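Local coordinates for protein D-alanyl-D-alanine carboxypeptidase (Streptococcus pneumoniae R6, PDB 1XP4) that probably removes the terminal D-alanine from peptidoglycan precursor peptides, as a serine-type D-Ala-D-Ala carboxypeptidase of the S11 family, at residues D67-D70 / Y71-Q74. Residues are numbered along the deposited sequence; the frame is centred on the assembly and turned at random.
Sequences DISD and YPYQ
Ser69 and Tyr73 close the first turn of the short helix 70-74, where the chain leaving strand 65-67 winds up within the penicillin-binding carboxypeptidase domain. Ser69 holds the N-cap position, and its carbonyl O takes the N-H of Tyr73 at 2.8 Å, with an N-H...O angle of 155°. One residue on, the bond from Gln74 N to Asp70 O, at 2.7 Å, is straighter, with an N-H...O angle of 170°. The serine hydroxyl does no capping. With chi1 at 62°, OG sits between its own backbone N and carbonyl carbon and lies against the proline ring at CD and CG of Pro72, while its hydrogen bond goes to Glu114 of helix 106-117. Pro72, which has no N-H to offer Ser69 O, packs on Ile110 of that same helix, so cap residue and proline both face it. The carboxylate of Asp70 forms a salt bridge, OD1 to NH2 of Arg89; Gln74 bends at chi2 and brings its amide back over the first turn, NE2 3.5 Å from Asp70 CB. The rings of Tyr71 and Tyr73 leave the turn, Tyr71 packing on Ile110, and their hydroxyls are hydrogen-bonded to Glu120 and Glu87, respectively. Ile68, buried, crosses Tyr73 at about a right angle: its CG2 methyl, anti to the backbone N, rests 3.9 Å from Tyr73 CB and 4.3 Å from Pro72 CB.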
loop_
_atom_site.group_PDB
_atom_site.type_symbol
_atom_site.label_atom_id
_atom_site.label_comp_id
_atom_site.label_asym_id
_atom_site.label_seq_id
_atom_site.Cartn_x
_atom_site.Cartn_y
_atom_site.Cartn_z
ATOM N N ASP A 67 -11.037 17.889 -17.694
ATOM C CA ASP A 67 -12.454 18.217 -17.860
ATOM C C ASP A 67 -13.295 17.282 -17.008
ATOM O O ASP A 67 -12.907 16.151 -16.727
ATOM C CB ASP A 67 -12.865 18.080 -19.334
ATOM C CG ASP A 67 -14.371 18.178 -19.548
ATOM O OD1 ASP A 67 -14.956 19.264 -19.339
ATOM O OD2 ASP A 67 -14.974 17.156 -19.933
ATOM N N ILE A 68 -14.460 17.759 -16.606
ATOM C CA ILE A 68 -15.351 16.970 -15.783
ATOM C C ILE A 68 -16.692 16.803 -16.494
ATOM O O ILE A 68 -17.563 17.648 -16.400
ATOM C CB ILE A 68 -15.460 17.647 -14.405
ATOM C CG1 ILE A 68 -14.087 17.541 -13.734
ATOM C CG2 ILE A 68 -16.525 16.991 -13.551
ATOM C CD1 ILE A 68 -13.953 18.274 -12.447
ATOM N N SER A 69 -16.831 15.694 -17.215
ATOM C CA SER A 69 -18.036 15.402 -17.995
ATOM C C SER A 69 -19.340 15.287 -17.217
ATOM O O SER A 69 -19.347 15.247 -15.987
ATOM C CB SER A 69 -17.837 14.129 -18.830
ATOM O OG SER A 69 -17.601 13.004 -18.008
ATOM N N ASP A 70 -20.440 15.230 -17.964
ATOM C CA ASP A 70 -21.779 15.137 -17.394
ATOM C C ASP A 70 -21.920 14.102 -16.271
ATOM O O ASP A 70 -22.356 14.428 -15.163
ATOM C CB ASP A 70 -22.793 14.819 -18.494
ATOM C CG ASP A 70 -22.756 15.819 -19.640
ATOM O OD1 ASP A 70 -22.385 16.996 -19.409
ATOM O OD2 ASP A 70 -23.122 15.419 -20.772
ATOM N N TYR A 71 -21.561 12.858 -16.570
ATOM C CA TYR A 71 -21.646 11.764 -15.609
ATOM C C TYR A 71 -20.984 12.075 -14.262
ATOM O O TYR A 71 -21.634 11.999 -13.220
ATOM C CB TYR A 71 -21.060 10.493 -16.245
ATOM C CG TYR A 71 -20.618 9.393 -15.297
ATOM C CD1 TYR A 71 -21.398 9.014 -14.203
ATOM C CD2 TYR A 71 -19.433 8.690 -15.535
ATOM C CE1 TYR A 71 -21.008 7.961 -13.368
ATOM C CE2 TYR A 71 -19.034 7.636 -14.711
ATOM C CZ TYR A 71 -19.823 7.276 -13.628
ATOM O OH TYR A 71 -19.417 6.237 -12.809
ATOM N N PRO A 72 -19.691 12.439 -14.263
ATOM C CA PRO A 72 -19.045 12.736 -12.985
ATOM C C PRO A 72 -19.569 14.028 -12.387
ATOM O O PRO A 72 -19.671 14.169 -11.175
ATOM C CB PRO A 72 -17.568 12.848 -13.356
ATOM C CG PRO A 72 -17.460 12.030 -14.594
ATOM C CD PRO A 72 -18.695 12.412 -15.343
ATOM N N TYR A 73 -19.904 14.979 -13.243
ATOM C CA TYR A 73 -20.382 16.258 -12.763
ATOM C C TYR A 73 -21.745 16.172 -12.096
ATOM O O TYR A 73 -21.951 16.734 -11.019
ATOM C CB TYR A 73 -20.415 17.262 -13.911
ATOM C CG TYR A 73 -21.064 18.573 -13.550
ATOM C CD1 TYR A 73 -20.559 19.371 -12.516
ATOM C CD2 TYR A 73 -22.202 19.007 -14.222
ATOM C CE1 TYR A 73 -21.177 20.563 -12.163
ATOM C CE2 TYR A 73 -22.828 20.194 -13.881
ATOM C CZ TYR A 73 -22.317 20.968 -12.852
ATOM O OH TYR A 73 -22.966 22.135 -12.518
ATOM N N GLN A 74 -22.680 15.475 -12.728
ATOM C CA GLN A 74 -24.017 15.344 -12.160
ATOM C C GLN A 74 -23.985 14.538 -10.882
ATOM O O GLN A 74 -24.729 14.810 -9.945
ATOM C CB GLN A 74 -24.957 14.659 -13.149
ATOM C CG GLN A 74 -25.531 15.568 -14.219
ATOM C CD GLN A 74 -25.687 14.848 -15.545
ATOM O OE1 GLN A 74 -25.804 13.617 -15.589
ATOM N NE2 GLN A 74 -25.695 15.613 -16.637
#